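Local coordinates for hemopexin fold protein CP4 (Vigna unguiculata, PDB 3OYO) that has no firmly established function but, as a cowpea seed protein of the haemopexin fold, forms a four-bladed beta-propeller that holds a calcium ion, at residues G158-N163 against G200-L205; N190-D195 against G207-I212. One frame throughout, in Å; residues are numbered along the deposited sequence.

Contact 1 (G158-N163 against G200-L205); sequences GFPVLN and GKADTL
Phe159 and Thr204 each send a side-chain group out beside their own backbone N, the phenyl CG at chi1 -64° and the hydroxyl OG1 at chi1 -60°. With these rotations the ring turns its CD1 edge to the hydroxyl, Phe159 CD1 lying 3.3 Å from Thr204 OG1 near the ring plane, while Lys201 CB sits over one face. Thr204 OG1 also donates to Lys201 O, tilted 24° from the carbonyl plane; at 2.5 Å the bond is very short in the model, its exact length doubtful. Thr204 N reaches the same carbonyl from the same face, closing a type I beta turn, Lys201 to Thr204. Next along, Val161 CG2 lies 3.5 Å from Thr204 O and 4.0 Å from Thr204 CG2. Pro160 CD packs 3.6 Å from Ala202 CA. Water 1 crosses this outer side, accepting from Val161 N at 3.1 Å and donating to Ala202 O at 3.0 Å. The ring also packs edge-to-face with Tyr138 and touches Tyr131 and Phe133, all on the sheet that its own segment leaves. With no direct hydrogen bond across, between these two segments the blades meet by van der Waals contact and a water bridge.

Contact 2 (N190-D195 against G207-I212); sequences NYVRID and GNIRPI
Tyr191 and Arg210 form an antiparallel hydrogen-bonded pair, with Tyr191 N donating to Arg210 O at 2.9 Å and Arg210 N to Tyr191 O at 3.0 Å. Farther along, Gly207 N binds Arg193 O at 2.9 Å, which leaves Asn208 and Ile209 opposite the single residue Val192. This extra residue is the evidence for a break in the pairing. Water 2 enters there, donating to Asn208 O and accepting weakly from Arg193 N. Tyr191 and Arg210 share one face of the sheet. A chi1 of 88° sets CG of Tyr191 between the backbone N and the carbonyl carbon, and the ring's CE1 comes 3.8 Å from Arg210 CB. The extended arginine then passes the phenol, whose OH lies near the guanidinium plane at its edge; the two planes are 64° apart. Val192 turns CG2, anti to its own N, to 4.0 Å from Ile209 CG1. At the other end Ile212 lays CG1 4.0 Å from Tyr191 CB, while Asn190 CB rests 3.7 Å from Ile209 CG2. Strand 205-211 is the outermost of its four-stranded sheet, and 190-195 lies between it and 182-187, where Glu182 forms a salt bridge with Arg193. Pro211 is the N-cap of helix 212-215, and just beyond it Trp216 packs edge-to-face on Tyr191.

In the fold
From the N terminus, the chain first passes 158-163, leaving helix 155-158, then runs through strands 173-176, 182-187 and 190-195 before 200-205 returns to it; contact 1 thereby closes a 36-residue excursion. Contact 2 closes the much shorter hairpin of strands 190-195 and 205-211, with 11 residues between its segments. Because 190-195 falls inside the first excursion and 207-212 beyond its end, the two closures cross rather than nest. They also touch directly: a probable hydrogen bond joins Leu205 N to Asp195 O at 2.8 Å. Contact 2 pairs the outermost strand of the last sheet with its neighbour, and contact 1 joins that hairpin's connection to the segment after helix 155-158 of the blade before.

Contact 1 (G158-N163 against G200-L205)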
ATOM      1  N   GLY A 158      -8.396 -17.195  -1.182  1.00 16.50           N
ATOM      2  CA  GLY A 158      -7.025 -17.197  -0.685  1.00 15.32           C
ATOM      3  C   GLY A 158      -6.922 -16.894   0.788  1.00 13.83           C
ATOM      4  O   GLY A 158      -5.984 -17.356   1.448  1.00 15.34           O
ATOM      5  N   PHE A 159      -7.873 -16.112   1.309  1.00 11.97           N
ATOM      6  CA  PHE A 159      -7.896 -15.673   2.730  1.00 10.94           C
ATOM      7  C   PHE A 159      -9.266 -15.993   3.319  1.00 11.60           C
ATOM      8  O   PHE A 159     -10.141 -15.128   3.371  1.00 10.68           O
ATOM      9  CB  PHE A 159      -7.714 -14.167   2.832  1.00 11.47           C
ATOM     10  CG  PHE A 159      -6.381 -13.659   2.345  1.00 10.94           C
ATOM     11  CD1 PHE A 159      -5.317 -13.528   3.223  1.00 11.56           C
ATOM     12  CD2 PHE A 159      -6.194 -13.335   0.999  1.00 12.62           C
ATOM     13  CE1 PHE A 159      -4.086 -13.028   2.793  1.00 11.76           C
ATOM     14  CE2 PHE A 159      -4.968 -12.841   0.527  1.00 11.95           C
ATOM     15  CZ  PHE A 159      -3.912 -12.683   1.427  1.00 13.36           C
ATOM     16  N   PRO A 160      -9.501 -17.247   3.736  1.00 11.68           N
ATOM     17  CA  PRO A 160     -10.866 -17.532   4.243  1.00 12.73           C
ATOM     18  C   PRO A 160     -11.369 -16.664   5.405  1.00 12.34           C
ATOM     19  O   PRO A 160     -12.568 -16.391   5.484  1.00 12.59           O
ATOM     20  CB  PRO A 160     -10.806 -19.022   4.639  1.00 13.94           C
ATOM     21  CG  PRO A 160      -9.379 -19.316   4.749  1.00 14.69           C
ATOM     22  CD  PRO A 160      -8.663 -18.443   3.736  1.00 13.43           C
ATOM     23  N   VAL A 161     -10.487 -16.184   6.278  1.00 15.52           N
ATOM     24  CA  VAL A 161     -10.942 -15.264   7.350  1.00 16.15           C
ATOM     25  C   VAL A 161     -11.490 -13.937   6.825  1.00 15.66           C
ATOM     26  O   VAL A 161     -12.300 -13.279   7.491  1.00 14.73           O
ATOM     27  CB  VAL A 161      -9.842 -14.981   8.400  1.00 17.00           C
ATOM     28  CG1 VAL A 161      -9.608 -16.193   9.213  1.00 18.44           C
ATOM     29  CG2 VAL A 161      -8.549 -14.415   7.745  1.00 17.94           C
ATOM     30  N   LEU A 162     -11.056 -13.527   5.631  1.00 12.40           N
ATOM     31  CA  LEU A 162     -11.582 -12.280   5.024  1.00 12.10           C
ATOM     32  C   LEU A 162     -12.867 -12.521   4.254  1.00 11.87           C
ATOM     33  O   LEU A 162     -13.568 -11.594   3.901  1.00 10.39           O
ATOM     34  CB  LEU A 162     -10.539 -11.606   4.114  1.00 10.00           C
ATOM     35  CG  LEU A 162      -9.274 -11.142   4.803  1.00  8.32           C
ATOM     36  CD1 LEU A 162      -8.372 -10.430   3.792  1.00  8.46           C
ATOM     37  CD2 LEU A 162      -9.649 -10.241   5.952  1.00  8.16           C
ATOM     38  N   ASN A 163     -13.166 -13.786   4.002  1.00 14.22           N
ATOM     39  CA  ASN A 163     -14.429 -14.160   3.382  1.00 16.31           C
ATOM     40  C   ASN A 163     -15.608 -13.756   4.284  1.00 16.65           C
ATOM     41  O   ASN A 163     -15.668 -14.097   5.476  1.00 24.33           O
ATOM     42  CB  ASN A 163     -14.444 -15.658   3.120  1.00 24.93           C
ATOM     43  CG  ASN A 163     -15.458 -16.042   2.101  1.00 29.69           C
ATOM     44  OD1 ASN A 163     -15.460 -15.546   0.982  1.00 37.38           O
ATOM     45  ND2 ASN A 163     -16.328 -16.937   2.467  1.00 36.46           N
ATOM     46  N   GLY A 200       0.891 -19.907   3.027  1.00 32.07           N
ATOM     47  CA  GLY A 200      -0.337 -20.348   3.707  1.00 31.01           C
ATOM     48  C   GLY A 200      -1.274 -19.184   3.994  1.00 30.02           C
ATOM     49  O   GLY A 200      -1.596 -18.890   5.142  1.00 36.07           O
ATOM     50  N   LYS A 201      -1.684 -18.514   2.923  1.00 23.95           N
ATOM     51  CA  LYS A 201      -2.707 -17.481   2.967  1.00 23.83           C
ATOM     52  C   LYS A 201      -3.932 -17.907   3.799  1.00 23.82           C
ATOM     53  O   LYS A 201      -4.549 -17.083   4.480  1.00 28.42           O
ATOM     54  CB  LYS A 201      -3.156 -17.137   1.522  1.00 23.03           C
ATOM     55  CG  LYS A 201      -2.103 -16.463   0.617  1.00 23.73           C
ATOM     56  CD  LYS A 201      -0.822 -17.315   0.341  1.00 22.66           C
ATOM     57  CE  LYS A 201       0.281 -16.417  -0.268  1.00 22.32           C
ATOM     58  NZ  LYS A 201       1.703 -16.767  -0.100  1.00 19.23           N
ATOM     59  N   ALA A 202      -4.303 -19.187   3.687  1.00 27.82           N
ATOM     60  CA  ALA A 202      -5.411 -19.781   4.437  1.00 28.39           C
ATOM     61  C   ALA A 202      -5.202 -19.690   5.960  1.00 28.57           C
ATOM     62  O   ALA A 202      -6.172 -19.606   6.714  1.00 32.83           O
ATOM     63  CB  ALA A 202      -5.633 -21.236   3.991  1.00 28.44           C
ATOM     64  N   ASP A 203      -3.940 -19.667   6.397  1.00 29.15           N
ATOM     65  CA  ASP A 203      -3.578 -19.517   7.814  1.00 28.85           C
ATOM     66  C   ASP A 203      -3.453 -18.056   8.340  1.00 27.49           C
ATOM     67  O   ASP A 203      -2.818 -17.804   9.363  1.00 31.03           O
ATOM     68  CB  ASP A 203      -2.295 -20.292   8.076  1.00 32.84           C
ATOM     69  CG  ASP A 203      -2.560 -21.754   8.293  1.00 36.02           C
ATOM     70  OD1 ASP A 203      -3.212 -22.070   9.312  1.00 40.56           O
ATOM     71  OD2 ASP A 203      -2.175 -22.571   7.443  1.00 38.00           O
ATOM     72  N   THR A 204      -4.070 -17.119   7.626  1.00 20.80           N
ATOM     73  CA  THR A 204      -4.102 -15.710   8.019  1.00 18.96           C
ATOM     74  C   THR A 204      -4.962 -15.557   9.263  1.00 17.97           C
ATOM     75  O   THR A 204      -6.054 -16.160   9.375  1.00 21.38           O
ATOM     76  CB  THR A 204      -4.635 -14.840   6.855  1.00 19.77           C
ATOM     77  OG1 THR A 204      -3.770 -15.017   5.742  1.00 19.73           O
ATOM     78  CG2 THR A 204      -4.717 -13.330   7.201  1.00 17.91           C
ATOM     79  N   LEU A 205      -4.431 -14.770  10.206  1.00 16.16           N
ATOM     80  CA  LEU A 205      -5.189 -14.358  11.390  1.00 14.86           C
ATOM     81  C   LEU A 205      -5.707 -12.958  11.167  1.00 15.22           C
ATOM     82  O   LEU A 205      -5.044 -12.150  10.578  1.00 14.84           O
ATOM     83  CB  LEU A 205      -4.353 -14.408  12.667  1.00 11.53           C
ATOM     84  CG  LEU A 205      -3.562 -15.684  12.972  1.00 10.58           C
ATOM     85  CD1 LEU A 205      -2.818 -15.453  14.230  1.00  9.32           C
ATOM     86  CD2 LEU A 205      -4.470 -16.918  13.122  1.00  8.97           C
TER
HETATM   87  O   HOH W   1      -7.482 -16.922   6.252  1.00 23.13           O

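Contact 2 (N190-D195 against G207-I212)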
ATOM      1  N   ASN A 190     -12.967   2.022   7.349  1.00 11.17           N
ATOM      2  CA  ASN A 190     -12.522   1.006   8.287  1.00 11.63           C
ATOM      3  C   ASN A 190     -11.161   0.375   7.977  1.00 11.69           C
ATOM      4  O   ASN A 190     -10.614   0.566   6.883  1.00 15.41           O
ATOM      5  CB  ASN A 190     -13.597  -0.102   8.324  1.00 14.59           C
ATOM      6  CG  ASN A 190     -14.938   0.445   8.775  1.00 16.14           C
ATOM      7  OD1 ASN A 190     -15.025   1.045   9.852  1.00 18.96           O
ATOM      8  ND2 ASN A 190     -15.971   0.265   7.971  1.00 16.35           N
ATOM      9  N   TYR A 191     -10.620  -0.355   8.963  1.00 10.86           N
ATOM     10  CA  TYR A 191      -9.351  -1.046   8.807  1.00 11.14           C
ATOM     11  C   TYR A 191      -9.342  -2.255   9.755  1.00 10.37           C
ATOM     12  O   TYR A 191     -10.160  -2.357  10.686  1.00  8.81           O
ATOM     13  CB  TYR A 191      -8.142  -0.109   9.081  1.00 13.67           C
ATOM     14  CG  TYR A 191      -7.741  -0.076  10.553  1.00 14.40           C
ATOM     15  CD1 TYR A 191      -8.553   0.545  11.502  1.00 13.48           C
ATOM     16  CD2 TYR A 191      -6.557  -0.676  10.985  1.00 16.01           C
ATOM     17  CE1 TYR A 191      -8.219   0.531  12.845  1.00 15.08           C
ATOM     18  CE2 TYR A 191      -6.205  -0.686  12.346  1.00 16.14           C
ATOM     19  CZ  TYR A 191      -7.055  -0.084  13.259  1.00 16.17           C
ATOM     20  OH  TYR A 191      -6.723  -0.111  14.588  1.00 16.31           O
ATOM     21  N   VAL A 192      -8.404  -3.159   9.496  1.00  8.51           N
ATOM     22  CA  VAL A 192      -8.223  -4.290  10.339  1.00  9.56           C
ATOM     23  C   VAL A 192      -6.754  -4.699  10.286  1.00  9.25           C
ATOM     24  O   VAL A 192      -6.045  -4.426   9.307  1.00  6.56           O
ATOM     25  CB  VAL A 192      -9.110  -5.497   9.873  1.00  9.58           C
ATOM     26  CG1 VAL A 192      -8.567  -6.094   8.609  1.00  8.28           C
ATOM     27  CG2 VAL A 192      -9.220  -6.564  10.978  1.00  9.98           C
ATOM     28  N   ARG A 193      -6.332  -5.400  11.324  1.00 11.52           N
ATOM     29  CA  ARG A 193      -4.988  -5.945  11.414  1.00 12.39           C
ATOM     30  C   ARG A 193      -5.012  -7.436  11.105  1.00 13.10           C
ATOM     31  O   ARG A 193      -5.961  -8.147  11.469  1.00 12.06           O
ATOM     32  CB  ARG A 193      -4.414  -5.713  12.827  1.00 14.80           C
ATOM     33  CG  ARG A 193      -2.990  -6.219  13.014  1.00 16.18           C
ATOM     34  CD  ARG A 193      -2.397  -5.772  14.361  1.00 16.45           C
ATOM     35  NE  ARG A 193      -3.202  -6.156  15.507  1.00 17.51           N
ATOM     36  CZ  ARG A 193      -2.940  -7.174  16.320  1.00 18.47           C
ATOM     37  NH1 ARG A 193      -1.888  -7.980  16.122  1.00 20.30           N
ATOM     38  NH2 ARG A 193      -3.741  -7.389  17.335  1.00 19.42           N
ATOM     39  N   ILE A 194      -3.950  -7.890  10.426  1.00 13.92           N
ATOM     40  CA  ILE A 194      -3.753  -9.305  10.088  1.00 15.03           C
ATOM     41  C   ILE A 194      -2.351  -9.854  10.412  1.00 15.44           C
ATOM     42  O   ILE A 194      -1.345  -9.118  10.480  1.00 13.88           O
ATOM     43  CB  ILE A 194      -4.047  -9.624   8.587  1.00 15.77           C
ATOM     44  CG1 ILE A 194      -2.997  -9.000   7.645  1.00 14.78           C
ATOM     45  CG2 ILE A 194      -5.503  -9.324   8.251  1.00 17.80           C
ATOM     46  CD1 ILE A 194      -3.033  -9.560   6.179  1.00 13.18           C
ATOM     47  N   ASP A 195      -2.301 -11.167  10.602  1.00 19.45           N
ATOM     48  CA  ASP A 195      -1.050 -11.868  10.798  1.00 20.56           C
ATOM     49  C   ASP A 195      -1.027 -12.917   9.687  1.00 21.63           C
ATOM     50  O   ASP A 195      -1.842 -13.846   9.698  1.00 26.29           O
ATOM     51  CB  ASP A 195      -1.032 -12.518  12.190  1.00 26.22           C
ATOM     52  CG  ASP A 195       0.270 -13.275  12.478  1.00 27.97           C
ATOM     53  OD1 ASP A 195       0.587 -14.235  11.759  1.00 30.23           O
ATOM     54  OD2 ASP A 195       0.979 -12.879  13.416  1.00 30.79           O
ATOM     55  N   GLY A 207      -8.011  -9.568  12.966  1.00 15.77           N
ATOM     56  CA  GLY A 207      -8.476  -8.892  14.192  1.00 15.73           C
ATOM     57  C   GLY A 207      -9.890  -8.454  13.940  1.00 16.52           C
ATOM     58  O   GLY A 207     -10.381  -8.652  12.836  1.00 16.20           O
ATOM     59  N   ASN A 208     -10.551  -7.838  14.920  1.00 19.22           N
ATOM     60  CA  ASN A 208     -11.875  -7.241  14.642  1.00 21.04           C
ATOM     61  C   ASN A 208     -11.703  -5.906  13.887  1.00 20.43           C
ATOM     62  O   ASN A 208     -10.684  -5.202  14.039  1.00 18.21           O
ATOM     63  CB  ASN A 208     -12.744  -7.103  15.907  1.00 30.26           C
ATOM     64  CG  ASN A 208     -11.945  -6.658  17.111  1.00 34.55           C
ATOM     65  OD1 ASN A 208     -11.320  -5.606  17.086  1.00 39.92           O
ATOM     66  ND2 ASN A 208     -11.943  -7.472  18.171  1.00 38.85           N
ATOM     67  N   ILE A 209     -12.684  -5.603  13.052  1.00 21.64           N
ATOM     68  CA  ILE A 209     -12.652  -4.433  12.172  1.00 21.78           C
ATOM     69  C   ILE A 209     -13.091  -3.204  12.942  1.00 21.24           C
ATOM     70  O   ILE A 209     -13.998  -3.307  13.756  1.00 21.83           O
ATOM     71  CB  ILE A 209     -13.538  -4.674  10.962  1.00 22.91           C
ATOM     72  CG1 ILE A 209     -13.094  -5.979  10.263  1.00 22.91           C
ATOM     73  CG2 ILE A 209     -13.580  -3.426  10.030  1.00 22.33           C
ATOM     74  CD1 ILE A 209     -14.033  -6.418   9.156  1.00 24.07           C
ATOM     75  N   ARG A 210     -12.405  -2.076  12.704  1.00 16.98           N
ATOM     76  CA  ARG A 210     -12.592  -0.832  13.467  1.00 16.95           C
ATOM     77  C   ARG A 210     -12.564   0.387  12.546  1.00 15.76           C
ATOM     78  O   ARG A 210     -12.013   0.322  11.446  1.00 14.92           O
ATOM     79  CB  ARG A 210     -11.455  -0.638  14.473  1.00 24.21           C
ATOM     80  CG  ARG A 210     -11.535  -1.539  15.643  1.00 28.19           C
ATOM     81  CD  ARG A 210     -10.236  -1.520  16.404  1.00 32.21           C
ATOM     82  NE  ARG A 210     -10.303  -2.519  17.467  1.00 36.30           N
ATOM     83  CZ  ARG A 210      -9.287  -2.896  18.238  1.00 37.21           C
ATOM     84  NH1 ARG A 210      -8.079  -2.365  18.060  1.00 39.21           N
ATOM     85  NH2 ARG A 210      -9.482  -3.823  19.181  1.00 37.82           N
ATOM     86  N   PRO A 211     -13.187   1.489  12.980  1.00 17.37           N
ATOM     87  CA  PRO A 211     -13.120   2.700  12.188  1.00 16.66           C
ATOM     88  C   PRO A 211     -11.701   3.239  12.251  1.00 16.07           C
ATOM     89  O   PRO A 211     -11.068   3.224  13.299  1.00 16.53           O
ATOM     90  CB  PRO A 211     -14.114   3.630  12.887  1.00 14.39           C
ATOM     91  CG  PRO A 211     -15.081   2.694  13.616  1.00 14.69           C
ATOM     92  CD  PRO A 211     -14.122   1.640  14.120  1.00 15.81           C
ATOM     93  N   ILE A 212     -11.208   3.694  11.109  1.00 10.24           N
ATOM     94  CA  ILE A 212      -9.850   4.225  11.004  1.00 10.25           C
ATOM     95  C   ILE A 212      -9.569   5.337  12.039  1.00 10.74           C
ATOM     96  O   ILE A 212      -8.496   5.398  12.679  1.00 10.62           O
ATOM     97  CB  ILE A 212      -9.593   4.760   9.559  1.00  9.29           C
ATOM     98  CG1 ILE A 212      -9.570   3.590   8.565  1.00  9.71           C
ATOM     99  CG2 ILE A 212      -8.287   5.530   9.495  1.00 10.20           C
ATOM    100  CD1 ILE A 212      -9.613   4.022   7.018  1.00  9.86           C
TER
HETATM  101  O   HOH W   2      -8.167  -4.983  14.116  1.00 22.25           O